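Long-range contacts in methylmalonyl-CoA epimerase, mitochondrial (Homo sapiens, PDB 3RMU), which catalyses the interconversion of (R)- and (S)-methylmalonyl-CoA, a step of mitochondrial propionyl-CoA metabolism, and carries a cobalt ion in its metal site: residues P115-H120 / V129-A134; L6-I11 / H80-V85; V42-V47 / E55-L60. All blocks are in the same frame, centred on the assembly; numbering follows the deposited sequence.

How the contacts relate
The three contacts are strand pairings within one mixed sheet of the vicinal oxygen chelate (VOC) fold. Contact 2 lies in the middle: its strand 77-85 neighbours strand 129-133 of contact 1, and its strand 3-12 neighbours strand 53-59 of contact 3. Centres are about 8 Å apart for contacts 1 and 2, 14 Å for 2 and 3, and 18 Å for 1 and 3, which sit on opposite sides of the chain's centre. In sequence, the hairpin of contact 3 falls between the two strands of contact 2, and contact 1 follows both. Contacts 1 and 2 together supply the cobalt ligands H8, H80 and E130, while contact 3 brings E55 beside H8.

Contact 1 of 3, residues P115-H120 / V129-A134; sequences PVIFLH and VELEQA. With CO (cobalt (II) ion), chain E.
P115 lays its ring edge, CG and CD, against CB of Q133, while P115 O accepts a hydrogen bond from Q133 N, 3.3 Å away. A proline suits this first position because the bond here needs only its carbonyl. The amide of Q133's side chain turns away to the backbone of D86 and I88.

V116 lies on the same face of the sheet as E130 and E132. Its CG1, anti to the carbonyl carbon (chi1 -59°), touches both carboxylates, with E130 OE2 and E132 OE1 each 3.5 Å away, giving both an apolar neighbour. E132 OE2 is hydrogen-bonded to H112 ND1.

I117 pairs with L131 through two backbone bonds, the shorter being L131 N to I117 O at 2.8 Å. Strands 115-119 and 129-133 thus form an antiparallel beta hairpin at an angle of 159°, part of the VOC sheet. Side by side on the opposite face to V116, I117 CG2 meets L131 CB under helix 88-97.

F118 runs alongside E130, with E130 CG over one ring face, 4.0 Å from the centroid, and the carboxylate plane only 21° from the ring. E130's extended chain, flanked by this ring, delivers OE1 to the cobalt at 1.9 Å.

L119 joins V129 by two backbone bonds, and its CD1 meets L131 CD1 at 3.9 Å; L27 of the second subunit packs on L119.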
loop_
_atom_site.group_PDB
_atom_site.type_symbol
_atom_site.label_atom_id
_atom_site.label_comp_id
_atom_site.label_asym_id
_atom_site.label_seq_id
_atom_site.Cartn_x
_atom_site.Cartn_y
_atom_site.Cartn_z
ATOM N N PRO A 115 13.861 -11.953 10.301
ATOM C CA PRO A 115 14.531 -11.966 8.992
ATOM C C PRO A 115 13.577 -11.485 7.884
ATOM O O PRO A 115 12.384 -11.779 7.967
ATOM C CB PRO A 115 14.927 -13.437 8.786
ATOM C CG PRO A 115 14.293 -14.227 9.880
ATOM C CD PRO A 115 13.697 -13.297 10.888
ATOM N N VAL A 116 14.090 -10.723 6.905
ATOM C CA VAL A 116 13.296 -10.268 5.757
ATOM C C VAL A 116 14.080 -10.360 4.476
ATOM O O VAL A 116 15.296 -10.380 4.489
ATOM C CB VAL A 116 12.871 -8.745 5.863
ATOM C CG1 VAL A 116 12.031 -8.493 7.130
ATOM C CG2 VAL A 116 14.120 -7.877 5.861
ATOM N N ILE A 117 13.351 -10.399 3.370
ATOM C CA ILE A 117 13.913 -10.276 2.023
ATOM C C ILE A 117 13.018 -9.346 1.193
ATOM O O ILE A 117 11.804 -9.221 1.460
ATOM C CB ILE A 117 14.044 -11.663 1.346
ATOM C CG1 ILE A 117 14.768 -11.566 -0.011
ATOM C CG2 ILE A 117 12.681 -12.351 1.163
ATOM C CD1 ILE A 117 15.753 -12.712 -0.294
ATOM N N PHE A 118 13.595 -8.675 0.206
ATOM C CA PHE A 118 12.818 -7.807 -0.659
ATOM C C PHE A 118 12.806 -8.358 -2.095
ATOM O O PHE A 118 13.815 -8.884 -2.583
ATOM C CB PHE A 118 13.381 -6.375 -0.624
ATOM C CG PHE A 118 13.070 -5.622 0.659
ATOM C CD1 PHE A 118 11.975 -4.761 0.728
ATOM C CD2 PHE A 118 13.870 -5.773 1.789
ATOM C CE1 PHE A 118 11.692 -4.030 1.905
ATOM C CE2 PHE A 118 13.584 -5.067 2.982
ATOM C CZ PHE A 118 12.489 -4.198 3.030
ATOM N N LEU A 119 11.650 -8.272 -2.746
ATOM C CA LEU A 119 11.504 -8.524 -4.191
ATOM C C LEU A 119 11.162 -7.212 -4.877
ATOM O O LEU A 119 10.194 -6.532 -4.524
ATOM C CB LEU A 119 10.357 -9.499 -4.486
ATOM C CG LEU A 119 10.368 -10.909 -3.879
ATOM C CD1 LEU A 119 10.778 -10.900 -2.457
ATOM C CD2 LEU A 119 8.984 -11.503 -3.975
ATOM N N HIS A 120 11.929 -6.865 -5.889
ATOM C CA HIS A 120 11.682 -5.620 -6.603
ATOM C C HIS A 120 10.579 -5.797 -7.663
ATOM O O HIS A 120 10.086 -6.918 -7.882
ATOM C CB HIS A 120 13.011 -5.079 -7.126
ATOM C CG HIS A 120 13.975 -4.767 -6.020
ATOM N ND1 HIS A 120 14.479 -5.741 -5.181
ATOM C CD2 HIS A 120 14.483 -3.591 -5.577
ATOM C CE1 HIS A 120 15.271 -5.182 -4.284
ATOM N NE2 HIS A 120 15.292 -3.878 -4.502
ATOM N N VAL A 129 8.102 -5.479 -2.722
ATOM C CA VAL A 129 7.512 -6.399 -1.761
ATOM C C VAL A 129 8.570 -6.884 -0.774
ATOM O O VAL A 129 9.620 -7.384 -1.169
ATOM C CB VAL A 129 6.842 -7.588 -2.427
ATOM C CG1 VAL A 129 6.305 -8.563 -1.354
ATOM C CG2 VAL A 129 5.714 -7.135 -3.412
ATOM N N GLU A 130 8.282 -6.704 0.517
ATOM C CA GLU A 130 9.149 -7.206 1.617
ATOM C C GLU A 130 8.436 -8.450 2.119
ATOM O O GLU A 130 7.217 -8.441 2.295
ATOM C CB GLU A 130 9.180 -6.131 2.702
ATOM C CG GLU A 130 9.835 -6.486 4.024
ATOM C CD GLU A 130 9.809 -5.341 5.056
ATOM O OE1 GLU A 130 9.023 -4.314 5.025
ATOM O OE2 GLU A 130 10.689 -5.484 5.954
ATOM N N LEU A 131 9.159 -9.540 2.242
ATOM C CA LEU A 131 8.648 -10.781 2.838
ATOM C C LEU A 131 9.309 -10.945 4.192
ATOM O O LEU A 131 10.520 -10.800 4.326
ATOM C CB LEU A 131 8.948 -12.000 1.980
ATOM C CG LEU A 131 8.272 -12.026 0.595
ATOM C CD1 LEU A 131 8.712 -13.253 -0.211
ATOM C CD2 LEU A 131 6.739 -11.965 0.757
ATOM N N GLU A 132 8.498 -11.259 5.197
ATOM C CA GLU A 132 8.992 -11.287 6.564
ATOM C C GLU A 132 8.515 -12.517 7.250
ATOM O O GLU A 132 7.366 -12.923 7.126
ATOM C CB GLU A 132 8.557 -10.014 7.325
ATOM C CG GLU A 132 8.966 -10.038 8.809
ATOM C CD GLU A 132 8.693 -8.722 9.544
ATOM O OE1 GLU A 132 9.550 -7.810 9.541
ATOM O OE2 GLU A 132 7.620 -8.599 10.137
ATOM N N GLN A 133 9.425 -13.135 7.979
ATOM C CA GLN A 133 9.137 -14.334 8.704
ATOM C C GLN A 133 7.991 -14.108 9.690
ATOM O O GLN A 133 8.075 -13.208 10.521
ATOM C CB GLN A 133 10.422 -14.733 9.456
ATOM C CG GLN A 133 10.270 -15.885 10.384
ATOM C CD GLN A 133 10.116 -17.176 9.663
ATOM O OE1 GLN A 133 11.095 -17.750 9.172
ATOM N NE2 GLN A 133 8.893 -17.672 9.616
ATOM N N ALA A 134 6.951 -14.945 9.618
ATOM C CA ALA A 134 5.834 -14.889 10.575
ATOM C C ALA A 134 6.316 -15.171 11.995
ATOM O O ALA A 134 6.620 -14.252 12.757
ATOM C CB ALA A 134 4.732 -15.887 10.191
ATOM O OXT ALA A 134 6.417 -16.328 12.427
HETATM CO CO CO E . 8.789 -2.671 5.861
HETATM O O HOH W 1 11.050 -2.279 6.236
HETATM O O HOH W 2 9.777 -2.898 7.994
HETATM O O HOH W 3 8.712 -0.532 6.790
#

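Contact 2 of 3, residues L6-I11 / H80-V85; sequences LNHVAI and HICIEV. With CO (cobalt (II) ion), chain E.
H8 and H80 each give NE2 to the cobalt at 2.0 Å, the two rings meeting rim to rim with planes 76° apart. H8 NE2 and H80 NE2 come within 3.2 Å because both bind the metal, with no hydrogen bond between them; E130 and three waters complete the site.

Each imidazole has a side chain small enough to fit closely against one face: C82 CB on H8 and A10 CB on H80, both 3.4 Å from the ring centroid. In both histidines CG stands between the backbone N and the carbonyl carbon, which swings the ring across toward the other strand.

One step further out, H8 ND1 donates to N7 OD1 at 2.7 Å, in the plane of its ring. N7 is itself held by E84: ND2 meets the anti lone pair of OE2 almost straight, at 173°. N7 and H8 both face C82, a classic beta bulge; N7 N bonds to C82 O, and H8 N only weakly.

On the reverse face I81 is met by L6 CD1 and by V9 CG2.

With ND1 of H8 engaged as a donor, its NE2 lone pair is left for cobalt, and the carboxylate of E84, acting through N7, may make that ring a stronger electron donor.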
loop_
_atom_site.group_PDB
_atom_site.type_symbol
_atom_site.label_atom_id
_atom_site.label_comp_id
_atom_site.label_asym_id
_atom_site.label_seq_id
_atom_site.Cartn_x
_atom_site.Cartn_y
_atom_site.Cartn_z
ATOM N N LEU A 6 -0.889 -9.396 5.313
ATOM C CA LEU A 6 -0.191 -8.142 5.102
ATOM C C LEU A 6 0.174 -7.592 6.465
ATOM O O LEU A 6 -0.683 -7.230 7.244
ATOM C CB LEU A 6 -1.042 -7.142 4.320
ATOM C CG LEU A 6 -0.344 -5.800 4.052
ATOM C CD1 LEU A 6 0.443 -5.996 2.820
ATOM C CD2 LEU A 6 -1.380 -4.692 3.899
ATOM N N ASN A 7 1.463 -7.562 6.754
ATOM C CA ASN A 7 2.008 -7.007 7.979
ATOM C C ASN A 7 1.952 -5.461 7.979
ATOM O O ASN A 7 1.472 -4.870 8.916
ATOM C CB ASN A 7 3.416 -7.548 8.188
ATOM C CG ASN A 7 4.050 -7.042 9.432
ATOM O OD1 ASN A 7 4.491 -5.893 9.514
ATOM N ND2 ASN A 7 4.109 -7.910 10.439
ATOM N N HIS A 8 2.399 -4.808 6.916
ATOM C CA HIS A 8 2.302 -3.356 6.832
ATOM C C HIS A 8 2.319 -2.866 5.405
ATOM O O HIS A 8 2.774 -3.595 4.498
ATOM C CB HIS A 8 3.433 -2.642 7.641
ATOM C CG HIS A 8 4.855 -3.000 7.271
ATOM N ND1 HIS A 8 5.559 -3.991 7.913
ATOM C CD2 HIS A 8 5.760 -2.372 6.457
ATOM C CE1 HIS A 8 6.801 -4.026 7.443
ATOM N NE2 HIS A 8 6.943 -3.063 6.540
ATOM N N VAL A 9 1.804 -1.652 5.228
ATOM C CA VAL A 9 2.036 -0.870 4.023
ATOM C C VAL A 9 2.953 0.223 4.491
ATOM O O VAL A 9 2.652 0.867 5.490
ATOM C CB VAL A 9 0.753 -0.300 3.418
ATOM C CG1 VAL A 9 1.097 0.648 2.266
ATOM C CG2 VAL A 9 -0.073 -1.395 2.892
ATOM N N ALA A 10 4.083 0.433 3.816
ATOM C CA ALA A 10 5.077 1.454 4.226
ATOM C C ALA A 10 4.884 2.685 3.328
ATOM O O ALA A 10 4.842 2.557 2.113
ATOM C CB ALA A 10 6.531 0.982 3.990
ATOM N N ILE A 11 4.776 3.839 3.957
ATOM C CA ILE A 11 4.645 5.139 3.257
ATOM C C ILE A 11 5.819 6.005 3.649
ATOM O O ILE A 11 6.047 6.216 4.841
ATOM C CB ILE A 11 3.324 5.902 3.660
ATOM C CG1 ILE A 11 2.079 5.026 3.581
ATOM C CG2 ILE A 11 3.182 7.227 2.831
ATOM C CD1 ILE A 11 1.790 4.380 2.306
ATOM N N HIS A 80 6.583 0.409 0.091
ATOM C CA HIS A 80 6.571 -1.062 -0.053
ATOM C C HIS A 80 5.365 -1.668 0.644
ATOM O O HIS A 80 4.722 -1.002 1.447
ATOM C CB HIS A 80 7.884 -1.753 0.421
ATOM C CG HIS A 80 8.211 -1.652 1.891
ATOM N ND1 HIS A 80 8.993 -0.642 2.408
ATOM C CD2 HIS A 80 7.933 -2.481 2.940
ATOM C CE1 HIS A 80 9.161 -0.838 3.705
ATOM N NE2 HIS A 80 8.536 -1.946 4.062
ATOM N N ILE A 81 5.089 -2.930 0.354
ATOM C CA ILE A 81 4.154 -3.722 1.167
ATOM C C ILE A 81 4.936 -4.843 1.816
ATOM O O ILE A 81 5.898 -5.362 1.233
ATOM C CB ILE A 81 3.003 -4.257 0.321
ATOM C CG1 ILE A 81 3.506 -5.069 -0.897
ATOM C CG2 ILE A 81 2.122 -3.071 -0.177
ATOM C CD1 ILE A 81 2.372 -5.803 -1.676
ATOM N N CYS A 82 4.538 -5.248 3.012
ATOM C CA CYS A 82 5.221 -6.304 3.668
ATOM C C CYS A 82 4.253 -7.437 3.931
ATOM O O CYS A 82 3.236 -7.250 4.596
ATOM C CB CYS A 82 5.865 -5.846 4.966
ATOM S SG CYS A 82 6.576 -7.198 5.927
ATOM N N ILE A 83 4.574 -8.598 3.378
ATOM C CA ILE A 83 3.748 -9.790 3.545
ATOM C C ILE A 83 4.493 -10.868 4.353
ATOM O O ILE A 83 5.695 -11.138 4.157
ATOM C CB ILE A 83 3.265 -10.350 2.165
ATOM C CG1 ILE A 83 2.640 -9.260 1.300
ATOM C CG2 ILE A 83 2.248 -11.536 2.336
ATOM C CD1 ILE A 83 2.244 -9.744 -0.103
ATOM N N GLU A 84 3.772 -11.504 5.265
ATOM C CA GLU A 84 4.370 -12.524 6.097
ATOM C C GLU A 84 4.502 -13.851 5.371
ATOM O O GLU A 84 3.717 -14.181 4.484
ATOM C CB GLU A 84 3.590 -12.699 7.396
ATOM C CG GLU A 84 3.673 -11.430 8.231
ATOM C CD GLU A 84 2.930 -11.502 9.525
ATOM O OE1 GLU A 84 2.407 -12.581 9.871
ATOM O OE2 GLU A 84 2.861 -10.460 10.201
ATOM N N VAL A 85 5.517 -14.606 5.749
ATOM C CA VAL A 85 5.690 -15.952 5.240
ATOM C C VAL A 85 6.028 -16.845 6.423
ATOM O O VAL A 85 6.555 -16.372 7.427
ATOM C CB VAL A 85 6.807 -16.062 4.150
ATOM C CG1 VAL A 85 6.454 -15.230 2.910
ATOM C CG2 VAL A 85 8.184 -15.671 4.712
HETATM CO CO CO E . 8.789 -2.671 5.861
HETATM O O HOH W 1 11.050 -2.279 6.236
HETATM O O HOH W 2 9.777 -2.898 7.994
HETATM O O HOH W 3 8.712 -0.532 6.790
#

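Contact 3 of 3, residues V42-V47 / E55-L60; sequences VSVVFV and ELLHPL
The F46 ring has V44 CG2 over the centre of one face, 3.8 Å above its plane, and E55 OE2 at its edge, 3.4 Å from CE1. E55 and F46 run side by side; OE2 lies near the ring plane, against the electropositive C-H rim, and the carboxylate plane is turned 81° from the ring. That same OE2 accepts a hydrogen bond from H112, and E55 also packs beside H8, a cobalt ligand. The other ring, that of H58, carries P59 CD on one face, and its ND1 is bonded to the backbone of V13.

These residues belong to the antiparallel beta hairpin of strands 42-48 and 53-59, two neighbouring strands of the VOC sheet. Between 42-47 and 55-60 four backbone hydrogen bonds form, two in each of the pairs S43-H58 and V45-L56; S43 N to H58 O and L56 N to V45 O both measure 2.7 Å. Between them CA-H...O contacts fill in, such as V44 CA to L56 O at 3.2 Å.

Beta-branched valines suit the extended strand 42-47. On the face with F46 and E55, L57 CD2 reaches V44 CB at 3.9 Å and also touches V42 CG2; L57 in turn packs on A10. The opposite face is covered by helix 16-26: here L56 CD1 touches both V45 CG1 and V47 CG2, and L56 meets L16 and Y23 of the helix. At the end of the hairpin L60 lays CD2 against V42 O at 3.5 Å and CD1 near S43 OG.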
loop_
_atom_site.group_PDB
_atom_site.type_symbol
_atom_site.label_atom_id
_atom_site.label_comp_id
_atom_site.label_asym_id
_atom_site.label_seq_id
_atom_site.Cartn_x
_atom_site.Cartn_y
_atom_site.Cartn_z
ATOM N N VAL A 42 15.953 4.843 9.244
ATOM C CA VAL A 42 14.691 5.541 9.171
ATOM C C VAL A 42 14.151 5.773 10.567
ATOM O O VAL A 42 14.617 5.147 11.537
ATOM C CB VAL A 42 13.632 4.762 8.369
ATOM C CG1 VAL A 42 14.062 4.568 6.899
ATOM C CG2 VAL A 42 13.346 3.431 9.044
ATOM N N SER A 43 13.221 6.698 10.645
ATOM C CA SER A 43 12.294 6.854 11.793
ATOM C C SER A 43 10.910 6.368 11.364
ATOM O O SER A 43 10.509 6.548 10.231
ATOM C CB SER A 43 12.223 8.325 12.248
ATOM O OG SER A 43 13.457 8.755 12.857
ATOM N N VAL A 44 10.158 5.737 12.271
ATOM C CA VAL A 44 8.849 5.173 11.892
ATOM C C VAL A 44 7.735 5.644 12.826
ATOM O O VAL A 44 7.943 5.734 14.057
ATOM C CB VAL A 44 8.877 3.614 11.884
ATOM C CG1 VAL A 44 9.359 3.069 13.231
ATOM C CG2 VAL A 44 7.467 3.012 11.473
ATOM N N VAL A 45 6.560 5.920 12.268
ATOM C CA VAL A 45 5.340 5.962 13.092
ATOM C C VAL A 45 4.433 4.844 12.558
ATOM O O VAL A 45 4.263 4.655 11.349
ATOM C CB VAL A 45 4.626 7.356 13.055
ATOM C CG1 VAL A 45 3.124 7.280 13.413
ATOM C CG2 VAL A 45 5.332 8.433 13.916
ATOM N N PHE A 46 3.861 4.094 13.491
ATOM C CA PHE A 46 2.933 3.016 13.200
ATOM C C PHE A 46 1.506 3.525 13.303
ATOM O O PHE A 46 1.135 4.102 14.322
ATOM C CB PHE A 46 3.134 1.879 14.229
ATOM C CG PHE A 46 4.489 1.293 14.199
ATOM C CD1 PHE A 46 4.823 0.338 13.231
ATOM C CD2 PHE A 46 5.479 1.727 15.087
ATOM C CE1 PHE A 46 6.129 -0.204 13.170
ATOM C CE2 PHE A 46 6.767 1.203 15.025
ATOM C CZ PHE A 46 7.098 0.235 14.049
ATOM N N VAL A 47 0.728 3.355 12.232
ATOM C CA VAL A 47 -0.704 3.657 12.264
ATOM C C VAL A 47 -1.426 2.322 12.364
ATOM O O VAL A 47 -1.292 1.499 11.478
ATOM C CB VAL A 47 -1.153 4.403 11.042
ATOM C CG1 VAL A 47 -2.671 4.645 11.102
ATOM C CG2 VAL A 47 -0.361 5.711 10.926
ATOM N N GLU A 55 3.188 1.920 8.105
ATOM C CA GLU A 55 4.449 2.362 8.721
ATOM C C GLU A 55 4.789 3.616 7.962
ATOM O O GLU A 55 5.081 3.563 6.758
ATOM C CB GLU A 55 5.564 1.348 8.605
ATOM C CG GLU A 55 5.243 0.038 9.408
ATOM C CD GLU A 55 6.431 -0.892 9.625
ATOM O OE1 GLU A 55 7.558 -0.555 9.183
ATOM O OE2 GLU A 55 6.195 -1.964 10.260
ATOM N N LEU A 56 4.699 4.757 8.650
ATOM C CA LEU A 56 5.117 6.026 8.065
ATOM C C LEU A 56 6.621 6.207 8.325
ATOM O O LEU A 56 7.084 6.148 9.465
ATOM C CB LEU A 56 4.319 7.193 8.686
ATOM C CG LEU A 56 2.792 7.116 8.739
ATOM C CD1 LEU A 56 2.202 8.312 9.527
ATOM C CD2 LEU A 56 2.230 7.061 7.338
ATOM N N LEU A 57 7.393 6.484 7.273
ATOM C CA LEU A 57 8.844 6.377 7.349
ATOM C C LEU A 57 9.442 7.692 6.919
ATOM O O LEU A 57 8.959 8.281 5.961
ATOM C CB LEU A 57 9.353 5.309 6.377
ATOM C CG LEU A 57 8.882 3.871 6.652
ATOM C CD1 LEU A 57 9.451 2.919 5.568
ATOM C CD2 LEU A 57 9.305 3.449 8.041
ATOM N N HIS A 58 10.481 8.110 7.635
ATOM C CA HIS A 58 11.285 9.279 7.252
ATOM C C HIS A 58 12.766 8.976 7.469
ATOM O O HIS A 58 13.115 8.298 8.436
ATOM C CB HIS A 58 10.858 10.509 8.057
ATOM C CG HIS A 58 11.507 11.769 7.593
ATOM N ND1 HIS A 58 11.082 12.453 6.473
ATOM C CD2 HIS A 58 12.577 12.444 8.067
ATOM C CE1 HIS A 58 11.855 13.510 6.292
ATOM N NE2 HIS A 58 12.763 13.532 7.251
ATOM N N PRO A 59 13.649 9.449 6.564
ATOM C CA PRO A 59 15.078 9.203 6.698
ATOM C C PRO A 59 15.650 9.580 8.048
ATOM O O PRO A 59 15.270 10.608 8.644
ATOM C CB PRO A 59 15.707 10.109 5.620
ATOM C CG PRO A 59 14.630 10.243 4.598
ATOM C CD PRO A 59 13.357 10.266 5.373
ATOM N N LEU A 60 16.589 8.757 8.486
ATOM C CA LEU A 60 17.374 9.019 9.684
ATOM C C LEU A 60 18.826 8.839 9.257
ATOM O O LEU A 60 19.292 7.710 9.028
ATOM C CB LEU A 60 16.950 8.075 10.806
ATOM C CG LEU A 60 17.551 8.257 12.191
ATOM C CD1 LEU A 60 17.150 9.577 12.791
ATOM C CD2 LEU A 60 17.077 7.098 13.070
#